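Local structure of transcriptional activator PlcR protein (Bacillus thuringiensis, 3U3W) at residues K92-Y95 with N96-N100; Y119-A122 with A123-K127; I223-S226 with C227-S231. The protein binds DNA through a helix-turn-helix domain and activates transcription in response to the quorum-sensing signal peptide PapR, acting as a pleiotropic regulator of virulence. One frame throughout, in Å; residues are numbered along the deposited sequence. Where two conformers were deposited one is given.

Contact 1 of 3, residues K92-Y95 with N96-N100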
loop_
_atom_site.group_PDB
_atom_site.type_symbol
_atom_site.label_atom_id
_atom_site.label_comp_id
_atom_site.label_asym_id
_atom_site.label_seq_id
_atom_site.Cartn_x
_atom_site.Cartn_y
_atom_site.Cartn_z
ATOM N N LYS A 92 -11.850 -16.097 17.697
ATOM C CA LYS A 92 -11.899 -16.057 19.161
ATOM C C LYS A 92 -11.130 -14.841 19.694
ATOM O O LYS A 92 -11.683 -14.002 20.420
ATOM C CB LYS A 92 -11.316 -17.341 19.763
ATOM C CG LYS A 92 -12.275 -18.104 20.695
ATOM C CD LYS A 92 -12.835 -17.221 21.828
ATOM C CE LYS A 92 -13.824 -17.992 22.727
ATOM N NZ LYS A 92 -14.516 -17.109 23.728
ATOM N N GLU A 93 -9.858 -14.735 19.315
ATOM C CA GLU A 93 -9.033 -13.633 19.793
ATOM C C GLU A 93 -9.583 -12.280 19.381
ATOM O O GLU A 93 -9.622 -11.358 20.181
ATOM C CB GLU A 93 -7.599 -13.785 19.313
ATOM C CG GLU A 93 -7.255 -15.214 19.032
ATOM C CD GLU A 93 -5.771 -15.433 18.953
ATOM O OE1 GLU A 93 -5.024 -14.554 19.447
ATOM O OE2 GLU A 93 -5.357 -16.479 18.401
ATOM N N ILE A 94 -10.003 -12.161 18.130
ATOM C CA ILE A 94 -10.630 -10.929 17.685
ATOM C C ILE A 94 -11.799 -10.571 18.582
ATOM O O ILE A 94 -11.958 -9.422 19.009
ATOM C CB ILE A 94 -11.123 -11.059 16.241
ATOM C CG1 ILE A 94 -9.915 -11.306 15.328
ATOM C CG2 ILE A 94 -11.952 -9.819 15.846
ATOM C CD1 ILE A 94 -10.203 -11.258 13.832
ATOM N N TYR A 95 -12.626 -11.573 18.851
ATOM C CA TYR A 95 -13.812 -11.402 19.678
ATOM C C TYR A 95 -13.467 -10.842 21.065
ATOM O O TYR A 95 -14.066 -9.866 21.528
ATOM C CB TYR A 95 -14.551 -12.743 19.793
ATOM C CG TYR A 95 -15.775 -12.701 20.661
ATOM C CD1 TYR A 95 -16.999 -12.257 20.154
ATOM C CD2 TYR A 95 -15.719 -13.109 21.992
ATOM C CE1 TYR A 95 -18.131 -12.218 20.947
ATOM C CE2 TYR A 95 -16.850 -13.083 22.793
ATOM C CZ TYR A 95 -18.044 -12.636 22.269
ATOM O OH TYR A 95 -19.149 -12.599 23.076
ATOM N N ASN A 96 -12.492 -11.461 21.720
ATOM C CA ASN A 96 -12.009 -10.982 23.018
ATOM C C ASN A 96 -11.300 -9.634 22.951
ATOM O O ASN A 96 -11.583 -8.731 23.751
ATOM C CB ASN A 96 -11.077 -12.010 23.658
ATOM C CG ASN A 96 -11.801 -13.269 24.074
ATOM O OD1 ASN A 96 -12.952 -13.219 24.514
ATOM N ND2 ASN A 96 -11.134 -14.410 23.933
ATOM N N LYS A 97 -10.383 -9.502 21.996
ATOM C CA LYS A 97 -9.593 -8.281 21.850
ATOM C C LYS A 97 -10.498 -7.069 21.610
ATOM O O LYS A 97 -10.388 -6.040 22.282
ATOM C CB LYS A 97 -8.579 -8.440 20.713
ATOM C CG LYS A 97 -7.882 -7.148 20.292
ATOM C CD LYS A 97 -6.853 -7.405 19.197
ATOM C CE LYS A 97 -6.080 -6.137 18.859
ATOM N NZ LYS A 97 -5.310 -5.636 20.044
ATOM N N VAL A 98 -11.412 -7.205 20.662
ATOM C CA VAL A 98 -12.301 -6.114 20.298
ATOM C C VAL A 98 -13.360 -5.812 21.370
ATOM O O VAL A 98 -13.744 -4.650 21.580
ATOM C CB VAL A 98 -12.977 -6.419 18.951
ATOM C CG1 VAL A 98 -14.227 -5.584 18.766
ATOM C CG2 VAL A 98 -11.985 -6.199 17.826
ATOM N N TRP A 99 -13.843 -6.859 22.038
ATOM C CA TRP A 99 -14.790 -6.662 23.130
ATOM C C TRP A 99 -14.181 -5.809 24.255
ATOM O O TRP A 99 -14.820 -4.887 24.763
ATOM C CB TRP A 99 -15.320 -7.992 23.682
ATOM C CG TRP A 99 -16.166 -7.765 24.873
ATOM C CD1 TRP A 99 -15.851 -8.055 26.174
ATOM C CD2 TRP A 99 -17.451 -7.121 24.904
ATOM N NE1 TRP A 99 -16.873 -7.654 27.009
ATOM C CE2 TRP A 99 -17.867 -7.082 26.255
ATOM C CE3 TRP A 99 -18.298 -6.595 23.921
ATOM C CZ2 TRP A 99 -19.094 -6.528 26.648
ATOM C CZ3 TRP A 99 -19.524 -6.048 24.314
ATOM C CH2 TRP A 99 -19.905 -6.017 25.668
ATOM N N ASN A 100 -12.940 -6.110 24.624
ATOM C CA ASN A 100 -12.232 -5.310 25.629
ATOM C C ASN A 100 -12.141 -3.844 25.262
ATOM O O ASN A 100 -12.424 -2.973 26.079
ATOM C CB ASN A 100 -10.844 -5.883 25.921
ATOM C CG ASN A 100 -10.916 -7.135 26.781
ATOM O OD1 ASN A 100 -11.890 -7.334 27.516
ATOM N ND2 ASN A 100 -9.898 -7.987 26.691
#
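Ile94 and Val98 meet one helical turn apart on the inner side of helix 91-102, their branches running alongside each other in a common direction, with CG2 of Ile94 4.1 Å from CG2 of Val98. In Ile94 that methyl stands opposite the backbone N (CG1 takes the place beside N, chi1 -63°), whereas CG2 of Val98 sits beside its own N and also rests 3.4 Å from Ile94 O. The same carbonyl accepts the Val98 N-H at 2.8 Å, so this buried turn is closed by backbone and methyl together. On the outer side Asn96 leans back along the helix: its chi1 of -68° carries the amide toward the preceding turn, where ND2 lies 3.9 Å from CD of Lys92. OD1 of Asn96 lies 3.7 Å from CD2 of Tyr95, the amide and ring planes 64° apart. The Asn96 N to Lys92 O bond beneath is nearly straight. Further on, the Trp99 N-H bonds Tyr95 O at 3.1 Å, and CB of Trp99 lies beside the same oxygen. Polar ends are held elsewhere: Glu93 forms a salt bridge with Arg90, and Lys97 NZ bonds Gln81; the Tyr95 ring takes a cation-pi contact from Lys128. Ile94 packs on Leu85 and Cys86 of helix 72-87 and on Ala122 of helix 109-125, while Val98 meets Leu115 and Tyr119. Helix 91-102 thus packs against helices 72-87 and 109-125, consistent with the tetratricopeptide-like, all-helical C-terminal domain of the RNPP family.

Contact 2 of 3, residues Y119-A122 with A123-K127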
loop_
_atom_site.group_PDB
_atom_site.type_symbol
_atom_site.label_atom_id
_atom_site.label_comp_id
_atom_site.label_asym_id
_atom_site.label_seq_id
_atom_site.Cartn_x
_atom_site.Cartn_y
_atom_site.Cartn_z
ATOM N N TYR A 119 -16.509 -7.133 15.561
ATOM C CA TYR A 119 -17.068 -7.898 16.668
ATOM C C TYR A 119 -18.229 -8.786 16.204
ATOM O O TYR A 119 -18.283 -9.969 16.535
ATOM C CB TYR A 119 -17.464 -6.946 17.805
ATOM C CG TYR A 119 -18.513 -7.444 18.789
ATOM C CD1 TYR A 119 -18.201 -8.353 19.796
ATOM C CD2 TYR A 119 -19.803 -6.947 18.740
ATOM C CE1 TYR A 119 -19.173 -8.783 20.703
ATOM C CE2 TYR A 119 -20.767 -7.360 19.627
ATOM C CZ TYR A 119 -20.457 -8.278 20.602
ATOM O OH TYR A 119 -21.467 -8.664 21.469
ATOM N N TYR A 120 -19.120 -8.210 15.404
ATOM C CA TYR A 120 -20.244 -8.938 14.829
ATOM C C TYR A 120 -19.819 -10.073 13.917
ATOM O O TYR A 120 -20.373 -11.169 14.003
ATOM C CB TYR A 120 -21.141 -7.990 14.048
ATOM C CG TYR A 120 -21.936 -7.071 14.930
ATOM C CD1 TYR A 120 -22.602 -7.550 16.057
ATOM C CD2 TYR A 120 -22.022 -5.719 14.641
ATOM C CE1 TYR A 120 -23.350 -6.688 16.867
ATOM C CE2 TYR A 120 -22.755 -4.852 15.440
ATOM C CZ TYR A 120 -23.418 -5.337 16.547
ATOM O OH TYR A 120 -24.136 -4.452 17.324
ATOM N N VAL A 121 -18.851 -9.816 13.037
ATOM C CA VAL A 121 -18.348 -10.861 12.150
ATOM C C VAL A 121 -17.777 -12.003 12.981
ATOM O O VAL A 121 -18.021 -13.186 12.713
ATOM C CB VAL A 121 -17.244 -10.345 11.180
ATOM C CG1 VAL A 121 -16.562 -11.505 10.484
ATOM C CG2 VAL A 121 -17.819 -9.380 10.170
ATOM N N ALA A 122 -17.008 -11.628 13.990
ATOM C CA ALA A 122 -16.406 -12.592 14.883
ATOM C C ALA A 122 -17.513 -13.375 15.602
ATOM O O ALA A 122 -17.471 -14.606 15.684
ATOM C CB ALA A 122 -15.499 -11.885 15.872
ATOM N N ALA A 123 -18.514 -12.655 16.095
ATOM C CA ALA A 123 -19.628 -13.278 16.791
ATOM C C ALA A 123 -20.313 -14.295 15.883
ATOM O O ALA A 123 -20.589 -15.422 16.291
ATOM C CB ALA A 123 -20.615 -12.228 17.264
ATOM N N TYR A 124 -20.560 -13.891 14.642
ATOM C CA TYR A 124 -21.208 -14.753 13.669
ATOM C C TYR A 124 -20.367 -15.983 13.325
ATOM O O TYR A 124 -20.885 -17.099 13.216
ATOM C CB TYR A 124 -21.556 -13.982 12.401
ATOM C CG TYR A 124 -21.744 -14.900 11.233
ATOM C CD1 TYR A 124 -22.975 -15.508 10.994
ATOM C CD2 TYR A 124 -20.684 -15.193 10.378
ATOM C CE1 TYR A 124 -23.145 -16.379 9.921
ATOM C CE2 TYR A 124 -20.847 -16.055 9.300
ATOM C CZ TYR A 124 -22.085 -16.647 9.079
ATOM O OH TYR A 124 -22.253 -17.518 8.028
ATOM N N VAL A 125 -19.068 -15.798 13.151
ATOM C CA VAL A 125 -18.258 -16.928 12.745
ATOM C C VAL A 125 -18.220 -17.912 13.889
ATOM O O VAL A 125 -18.185 -19.113 13.681
ATOM C CB VAL A 125 -16.827 -16.508 12.339
ATOM C CG1 VAL A 125 -15.917 -17.733 12.201
ATOM C CG2 VAL A 125 -16.881 -15.727 11.057
ATOM N N LEU A 126 -18.242 -17.382 15.108
ATOM C CA LEU A 126 -18.173 -18.205 16.304
ATOM C C LEU A 126 -19.536 -18.818 16.643
ATOM O O LEU A 126 -19.677 -19.554 17.618
ATOM C CB LEU A 126 -17.619 -17.389 17.484
ATOM C CG LEU A 126 -16.162 -16.929 17.350
ATOM C CD1 LEU A 126 -15.751 -16.055 18.522
ATOM C CD2 LEU A 126 -15.230 -18.109 17.216
ATOM N N LYS A 127 -20.544 -18.509 15.842
ATOM C CA LYS A 127 -21.869 -19.087 16.045
ATOM C C LYS A 127 -22.513 -18.638 17.361
ATOM O O LYS A 127 -23.345 -19.333 17.929
ATOM C CB LYS A 127 -21.796 -20.615 15.950
ATOM C CG LYS A 127 -21.314 -21.094 14.575
ATOM C CD LYS A 127 -21.229 -22.610 14.477
ATOM C CE LYS A 127 -20.545 -23.056 13.184
ATOM N NZ LYS A 127 -21.314 -22.707 11.953
#
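Helical i to i+4 bonds run from Ala123 N to Tyr119 O (2.7 Å) through Leu126 N to Ala122 O (2.9 Å), and the helix then ends in a Schellman motif at Lys127, whose phi is positive and whose N bonds Tyr124 O. Leu126 curls over the last turn: with CG beside its backbone N (chi1 -66°), that atom comes within 3.1 Å of Ala122 O, the oxygen its own N-H uses. Val125 does much the same one residue earlier, its CG2 lying 3.2 Å from Val121 O and 4.3 Å from CG1 of Val121. Val121 also packs on an aromatic side chain of the bound peptide. The small CB of Ala123 fits close to two carbonyls, Tyr119 O and Tyr120 O. Earlier on the helix, CD2 of Tyr119 lies 3.9 Å above one face of the Tyr120 ring, offset toward its rim. The ring of Tyr124 meets Val121 O at its edge, and its OH bonds Glu167 and Asn168. Helix 109-125 and the residue after it are flanked by helix 91-102, where Leu126 touches Tyr95 and Val125 touches Tyr91, and by helices 131-143 and 153-167, met by Tyr124 at Cys134 and Ile164.

Contact 3 of 3, residues I223-S226 with C227-S231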
loop_
_atom_site.group_PDB
_atom_site.type_symbol
_atom_site.label_atom_id
_atom_site.label_comp_id
_atom_site.label_asym_id
_atom_site.label_seq_id
_atom_site.Cartn_x
_atom_site.Cartn_y
_atom_site.Cartn_z
ATOM N N ILE A 223 -6.179 -13.082 -9.847
ATOM C CA ILE A 223 -4.787 -13.521 -9.963
ATOM C C ILE A 223 -3.930 -12.541 -10.764
ATOM O O ILE A 223 -2.801 -12.243 -10.375
ATOM C CB ILE A 223 -4.696 -14.934 -10.599
ATOM C CG1 ILE A 223 -5.401 -15.953 -9.688
ATOM C CG2 ILE A 223 -3.232 -15.304 -10.928
ATOM C CD1 ILE A 223 -5.165 -17.427 -10.049
ATOM N N GLU A 224 -4.468 -12.037 -11.872
ATOM C CA GLU A 224 -3.756 -11.047 -12.679
ATOM C C GLU A 224 -3.491 -9.778 -11.871
ATOM O O GLU A 224 -2.366 -9.268 -11.848
ATOM C CB GLU A 224 -4.532 -10.711 -13.958
ATOM C CG GLU A 224 -3.970 -9.534 -14.746
ATOM C CD GLU A 224 -5.061 -8.699 -15.424
ATOM O OE1 GLU A 224 -5.807 -9.253 -16.262
ATOM O OE2 GLU A 224 -5.179 -7.489 -15.112
ATOM N N ILE A 225 -4.528 -9.270 -11.211
ATOM C CA ILE A 225 -4.380 -8.086 -10.372
ATOM C C ILE A 225 -3.358 -8.313 -9.259
ATOM O O ILE A 225 -2.569 -7.431 -8.944
ATOM C CB ILE A 225 -5.713 -7.645 -9.746
ATOM C CG1 ILE A 225 -6.716 -7.300 -10.855
ATOM C CG2 ILE A 225 -5.498 -6.439 -8.818
ATOM C CD1 ILE A 225 -8.120 -7.088 -10.354
ATOM N N SER A 226 -3.379 -9.502 -8.673
ATOM C CA SER A 226 -2.456 -9.843 -7.603
ATOM C C SER A 226 -0.999 -9.822 -8.077
ATOM O O SER A 226 -0.149 -9.229 -7.420
ATOM C CB SER A 226 -2.792 -11.208 -7.009
ATOM O OG SER A 226 -3.999 -11.143 -6.285
ATOM N N CYS A 227 -0.713 -10.472 -9.203
ATOM C CA CYS A 227 0.650 -10.460 -9.748
ATOM C C CYS A 227 1.153 -9.061 -10.140
ATOM O O CYS A 227 2.297 -8.714 -9.885
ATOM C CB CYS A 227 0.780 -11.437 -10.911
ATOM S SG CYS A 227 0.516 -13.136 -10.377
ATOM N N ARG A 228 0.280 -8.255 -10.718
ATOM C CA ARG A 228 0.637 -6.906 -11.121
ATOM C C ARG A 228 0.970 -6.008 -9.934
ATOM O O ARG A 228 1.831 -5.136 -10.040
ATOM C CB ARG A 228 -0.476 -6.274 -11.974
ATOM C CG ARG A 228 -0.281 -4.790 -12.210
ATOM C CD ARG A 228 -1.188 -4.252 -13.321
ATOM N NE ARG A 228 -2.599 -4.487 -13.046
ATOM C CZ ARG A 228 -3.303 -3.804 -12.153
ATOM N NH1 ARG A 228 -2.726 -2.836 -11.453
ATOM N NH2 ARG A 228 -4.586 -4.084 -11.963
ATOM N N ILE A 229 0.284 -6.197 -8.814
ATOM C CA ILE A 229 0.578 -5.379 -7.630
ATOM C C ILE A 229 1.516 -6.097 -6.644
ATOM O O ILE A 229 1.788 -5.608 -5.568
ATOM C CB ILE A 229 -0.714 -4.889 -6.920
ATOM C CG1 ILE A 229 -1.435 -6.028 -6.199
ATOM C CG2 ILE A 229 -1.659 -4.217 -7.921
ATOM C CD1 ILE A 229 -2.698 -5.560 -5.482
ATOM N N ASN A 230 2.008 -7.262 -7.040
ATOM C CA ASN A 230 2.851 -8.075 -6.177
ATOM C C ASN A 230 2.257 -8.389 -4.806
ATOM O O ASN A 230 2.949 -8.309 -3.789
ATOM C CB ASN A 230 4.231 -7.433 -6.034
ATOM C CG ASN A 230 4.926 -7.262 -7.374
ATOM O OD1 ASN A 230 5.354 -6.167 -7.726
ATOM N ND2 ASN A 230 5.025 -8.345 -8.130
ATOM N N SER A 231 0.983 -8.770 -4.790
ATOM C CA SER A 231 0.299 -9.141 -3.555
ATOM C C SER A 231 0.135 -10.647 -3.423
ATOM O O SER A 231 -0.245 -11.319 -4.380
ATOM C CB SER A 231 -1.070 -8.476 -3.492
ATOM O OG SER A 231 -1.561 -8.463 -2.174
HETATM O O HOH W 1 -3.646 -10.998 -3.174
#
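Ser226 O takes the N-H of Ser231 at 2.9 Å and so closes a Schellman motif at the end of helix 212-228, with Asn230 in the positive-phi position. The inner bond of the motif, from Asn230 N to Cys227 O, is weak. The tight part lies round Ile225 and Ser226, both buried. Ile229 N bonds Ile225 O at 3.1 Å, and the Ile229 side chain closes over the same carbonyl: CG1 is held between the backbone N and the carbonyl carbon (chi1 72°), which sets it 3.3 Å from Ile225 O, and the other branch, CG2, lies 3.5 Å from that oxygen. One turn earlier the Cys227 N-H bonds Ile223 O, and CG2 of Ile223, also buried, comes 4.4 Å from SG of Cys227. The looser side belongs to the exposed residues Glu224 and Arg228. Their backbones are joined by the bond from Arg228 N to Glu224 O, but in the conformer given the glutamate carboxylate lies near the arginine without a salt bridge, and its place is doubtful. The arginine chain bends at chi3 (58°), laying NH2 alongside Ile225, 4.0 Å from CG1, while NH1 pairs with Glu192. Apart from this solvent side, the helix end contributes to the dimer contact: Cys227 packs on Leu270 of the second subunit, and backbone hydrogen bonds link Asn230 to that subunit. Ser226 OG turns back to Ala222 O of the preceding turn and also meets a water at 3.1 Å; that same water reaches Ser231 OG by a weak bond of 3.4 Å.

From the N terminus, contact 1 comes first, in helix 91-102, followed by contact 2 in the last turns of helix 109-125, the next helix in the chain, and much later by contact 3 at the end of helix 212-228. Each is a local helical turn within one continuous segment; none encloses a long loop, and the three run in series without nesting or crossing. Contacts 1 and 2 touch as the two helices pack together: CE1 of Tyr95 lies 3.6 Å from CE1 of Tyr119. Contact 3 is separate, its centre about 32 Å from that of contact 1, across the chain's centre. Together they sample the C-terminal helical domain from its early helices to the subunit interface.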